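Local coordinates for single-strand DNA-binding protein (Agrobacterium tumefaciens, PDB 3BTP) that coats single-stranded DNA copies of the T-DNA, whatever their sequence, and mediates their uptake into the host cell nucleus, at residues D126-N135 with K266-Y276. Numbering follows the deposited sequence.
Sequences DKFAGTTKCN and KTPQNDIHFSY
G130 faces I272 and F128 faces F274 where strands 127-132 and 272-275 run nearly antiparallel, at 153°, with axes that approach to 6.4 Å. Water takes the place of direct pairing between G130 and I272: one molecule bridges G130 O to I272 N, and a second, accepting from G130 N at 2.9 Å, donates to I272 O. I272 sets its CB 3.7 Å from G130 O, and its CG2 lies over one face of the F274 ring, near the rim. That ring, swung beside its own backbone N, turns an edge to the A129-G130 peptide, CE2 lying 3.8 Å from G130 N, while CD2 packs against F128 CB. Farther along, F128 and Y276 cross at about a right angle, and the tyrosine OH meets the edge of the phenylalanine ring, 3.7 Å from CE2. Y276 in turn brings the edge of its ring to D126 O and also stacks with Y241.

The opposite end is more polar. Placed anti to its carbonyl carbon (chi1 -54°), T132 OG1 lies 24° off the carbonyl plane of N270 and donates a short 2.5 Å hydrogen bond to N270 O; the same OG1 touches I272 CD1. A third water ties T132 N and N135 ND2 to N270 O, and N135 ND2 adds a weak bond to Q269 O at 3.4 Å. These acceptors belong to the type I turn from T267 to N270, which leads into strand 272-275.

Strands 127-132 and 272-275 are each an edge strand, within this chain, of a four-stranded antiparallel sheet, 127-132 pairing with 117-124 and 272-275 with 263-266. The arrangement is thus a water-mediated junction of two sheet edges, packed through aromatic side chains at one end and fastened through a beta turn at the other.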
loop_
_atom_site.group_PDB
_atom_site.type_symbol
_atom_site.label_atom_id
_atom_site.label_comp_id
_atom_site.label_asym_id
_atom_site.label_seq_id
_atom_site.Cartn_x
_atom_site.Cartn_y
_atom_site.Cartn_z
ATOM N N ASP A 126 4.754 24.251 15.504
ATOM C CA ASP A 126 4.053 23.579 14.406
ATOM C C ASP A 126 4.476 24.066 13.005
ATOM O O ASP A 126 3.658 24.080 12.073
ATOM C CB ASP A 126 2.540 23.714 14.618
ATOM C CG ASP A 126 2.097 23.162 15.969
ATOM O OD1 ASP A 126 2.370 21.950 16.247
ATOM O OD2 ASP A 126 1.456 23.924 16.734
ATOM N N LYS A 127 5.732 24.499 12.880
ATOM C CA LYS A 127 6.236 24.963 11.588
ATOM C C LYS A 127 7.488 24.172 11.207
ATOM O O LYS A 127 8.308 23.885 12.042
ATOM C CB LYS A 127 6.492 26.491 11.538
ATOM C CG LYS A 127 5.255 27.391 11.783
ATOM C CD LYS A 127 5.708 28.789 12.241
ATOM C CE LYS A 127 4.543 29.755 12.619
ATOM N NZ LYS A 127 3.892 29.479 13.972
ATOM N N PHE A 128 7.594 23.819 9.928
ATOM C CA PHE A 128 8.643 22.943 9.415
ATOM C C PHE A 128 9.107 23.445 8.078
ATOM O O PHE A 128 8.362 24.111 7.378
ATOM C CB PHE A 128 8.094 21.514 9.242
ATOM C CG PHE A 128 7.464 20.959 10.483
ATOM C CD1 PHE A 128 8.225 20.290 11.413
ATOM C CD2 PHE A 128 6.105 21.101 10.712
ATOM C CE1 PHE A 128 7.621 19.780 12.577
ATOM C CE2 PHE A 128 5.511 20.614 11.848
ATOM C CZ PHE A 128 6.270 19.955 12.801
ATOM N N ALA A 129 10.336 23.086 7.715
ATOM C CA ALA A 129 10.845 23.354 6.390
ATOM C C ALA A 129 11.576 22.103 5.924
ATOM O O ALA A 129 12.196 21.402 6.729
ATOM C CB ALA A 129 11.780 24.569 6.371
ATOM N N GLY A 130 11.497 21.829 4.623
ATOM C CA GLY A 130 12.189 20.658 4.060
ATOM C C GLY A 130 13.090 21.100 2.940
ATOM O O GLY A 130 12.778 22.021 2.228
ATOM N N THR A 131 14.215 20.426 2.783
ATOM C CA THR A 131 14.971 20.534 1.535
ATOM C C THR A 131 15.335 19.200 0.908
ATOM O O THR A 131 15.814 18.287 1.548
ATOM C CB THR A 131 16.131 21.653 1.544
ATOM O OG1 THR A 131 17.325 21.188 0.918
ATOM C CG2 THR A 131 16.397 22.140 2.877
ATOM N N THR A 132 14.988 19.085 -0.356
ATOM C CA THR A 132 15.286 17.873 -1.088
ATOM C C THR A 132 16.779 17.749 -1.293
ATOM O O THR A 132 17.463 18.771 -1.498
ATOM C CB THR A 132 14.541 17.892 -2.455
ATOM O OG1 THR A 132 13.154 18.124 -2.178
ATOM C CG2 THR A 132 14.688 16.547 -3.185
ATOM N N LYS A 133 17.282 16.532 -1.293
ATOM C CA LYS A 133 18.701 16.309 -1.484
ATOM C C LYS A 133 19.335 17.203 -2.584
ATOM O O LYS A 133 20.339 17.886 -2.318
ATOM C CB LYS A 133 18.964 14.814 -1.784
ATOM C CG LYS A 133 20.282 14.538 -2.628
ATOM C CD LYS A 133 20.466 13.049 -3.016
ATOM C CE LYS A 133 21.950 12.728 -3.046
ATOM N NZ LYS A 133 22.327 11.334 -3.551
ATOM N N CYS A 134 18.752 17.227 -3.787
ATOM C CA CYS A 134 19.344 17.998 -4.923
ATOM C C CYS A 134 19.354 19.535 -4.747
ATOM O O CYS A 134 20.008 20.214 -5.547
ATOM C CB CYS A 134 18.604 17.694 -6.246
ATOM S SG CYS A 134 16.810 18.188 -6.172
ATOM N N ASN A 135 18.583 20.071 -3.783
ATOM C CA ASN A 135 18.492 21.524 -3.514
ATOM C C ASN A 135 19.405 21.972 -2.365
ATOM O O ASN A 135 19.520 23.161 -2.116
ATOM C CB ASN A 135 17.052 21.958 -3.207
ATOM C CG ASN A 135 16.140 21.918 -4.450
ATOM O OD1 ASN A 135 16.609 21.863 -5.578
ATOM N ND2 ASN A 135 14.839 21.999 -4.240
ATOM N N LYS A 266 5.593 18.360 -3.063
ATOM C CA LYS A 266 6.932 18.465 -3.598
ATOM C C LYS A 266 6.787 18.921 -5.051
ATOM O O LYS A 266 6.347 18.130 -5.888
ATOM C CB LYS A 266 7.643 17.129 -3.548
ATOM C CG LYS A 266 9.111 17.224 -4.065
ATOM C CD LYS A 266 10.007 16.029 -3.605
ATOM C CE LYS A 266 9.770 14.827 -4.398
ATOM N NZ LYS A 266 9.793 14.904 -5.933
ATOM N N THR A 267 7.162 20.174 -5.348
ATOM C CA THR A 267 6.918 20.757 -6.686
ATOM C C THR A 267 7.863 20.131 -7.726
ATOM O O THR A 267 8.845 19.474 -7.356
ATOM C CB THR A 267 7.173 22.326 -6.681
ATOM O OG1 THR A 267 8.583 22.582 -6.783
ATOM C CG2 THR A 267 6.620 23.034 -5.450
ATOM N N PRO A 268 7.607 20.369 -9.040
ATOM C CA PRO A 268 8.520 19.896 -10.080
ATOM C C PRO A 268 9.980 20.373 -9.929
ATOM O O PRO A 268 10.910 19.713 -10.458
ATOM C CB PRO A 268 7.890 20.477 -11.338
ATOM C CG PRO A 268 6.377 20.484 -10.977
ATOM C CD PRO A 268 6.429 21.063 -9.630
ATOM N N GLN A 269 10.180 21.501 -9.232
ATOM C CA GLN A 269 11.566 21.959 -8.865
ATOM C C GLN A 269 12.142 21.308 -7.577
ATOM O O GLN A 269 13.289 21.610 -7.196
ATOM C CB GLN A 269 11.636 23.507 -8.732
ATOM C CG GLN A 269 11.196 24.259 -9.989
ATOM C CD GLN A 269 9.661 24.186 -10.316
ATOM O OE1 GLN A 269 8.799 24.273 -9.423
ATOM N NE2 GLN A 269 9.341 24.078 -11.602
ATOM N N ASN A 270 11.339 20.462 -6.895
ATOM C CA ASN A 270 11.773 19.650 -5.752
ATOM C C ASN A 270 11.784 20.473 -4.480
ATOM O O ASN A 270 12.457 20.154 -3.505
ATOM C CB ASN A 270 13.135 18.928 -6.024
ATOM C CG ASN A 270 12.986 17.531 -6.708
ATOM O OD1 ASN A 270 13.779 17.181 -7.571
ATOM N ND2 ASN A 270 11.995 16.733 -6.299
ATOM N N ASP A 271 11.041 21.564 -4.524
ATOM C CA ASP A 271 10.765 22.424 -3.404
ATOM C C ASP A 271 9.622 21.772 -2.596
ATOM O O ASP A 271 8.648 21.283 -3.170
ATOM C CB ASP A 271 10.260 23.804 -3.936
ATOM C CG ASP A 271 11.390 24.656 -4.674
ATOM O OD1 ASP A 271 12.557 24.762 -4.157
ATOM O OD2 ASP A 271 11.071 25.254 -5.757
ATOM N N ILE A 272 9.710 21.873 -1.283
ATOM C CA ILE A 272 8.825 21.232 -0.354
ATOM C C ILE A 272 7.933 22.281 0.279
ATOM O O ILE A 272 8.431 23.319 0.776
ATOM C CB ILE A 272 9.665 20.563 0.778
ATOM C CG1 ILE A 272 10.735 19.595 0.198
ATOM C CG2 ILE A 272 8.772 19.947 1.813
ATOM C CD1 ILE A 272 10.135 18.557 -0.726
ATOM N N HIS A 273 6.607 22.045 0.256
ATOM C CA HIS A 273 5.696 22.851 1.070
ATOM C C HIS A 273 4.926 21.929 1.986
ATOM O O HIS A 273 4.567 20.818 1.615
ATOM C CB HIS A 273 4.778 23.721 0.206
ATOM C CG HIS A 273 5.532 24.677 -0.680
ATOM N ND1 HIS A 273 5.982 24.332 -1.935
ATOM C CD2 HIS A 273 6.001 25.934 -0.446
ATOM C CE1 HIS A 273 6.680 25.341 -2.441
ATOM N NE2 HIS A 273 6.693 26.327 -1.562
ATOM N N PHE A 274 4.696 22.376 3.199
ATOM C CA PHE A 274 4.054 21.573 4.211
ATOM C C PHE A 274 2.800 22.221 4.614
ATOM O O PHE A 274 2.725 23.407 4.656
ATOM C CB PHE A 274 4.899 21.496 5.436
ATOM C CG PHE A 274 5.989 20.493 5.354
ATOM C CD1 PHE A 274 5.701 19.144 5.234
ATOM C CD2 PHE A 274 7.316 20.892 5.481
ATOM C CE1 PHE A 274 6.716 18.218 5.220
ATOM C CE2 PHE A 274 8.316 19.974 5.471
ATOM C CZ PHE A 274 8.037 18.640 5.326
ATOM N N SER A 275 1.823 21.412 4.964
ATOM C CA SER A 275 0.511 21.896 5.309
ATOM C C SER A 275 -0.158 21.028 6.405
ATOM O O SER A 275 0.034 19.798 6.472
ATOM C CB SER A 275 -0.314 21.883 4.038
ATOM O OG SER A 275 -1.257 22.926 4.091
ATOM N N TYR A 276 -0.922 21.709 7.274
ATOM C CA TYR A 276 -1.882 21.086 8.215
ATOM C C TYR A 276 -3.341 21.375 7.784
ATOM O O TYR A 276 -3.634 22.478 7.420
ATOM C CB TYR A 276 -1.704 21.676 9.584
ATOM C CG TYR A 276 -0.657 21.082 10.451
ATOM C CD1 TYR A 276 -0.876 19.842 11.079
ATOM C CD2 TYR A 276 0.546 21.780 10.714
ATOM C CE1 TYR A 276 0.090 19.273 11.945
ATOM C CE2 TYR A 276 1.512 21.224 11.588
ATOM C CZ TYR A 276 1.271 19.971 12.178
ATOM O OH TYR A 276 2.213 19.393 13.013
HETATM O O HOH W 1 12.263 23.049 -0.291
HETATM O O HOH W 2 9.937 23.921 3.249
HETATM O O HOH W 3 14.164 21.280 -1.593
#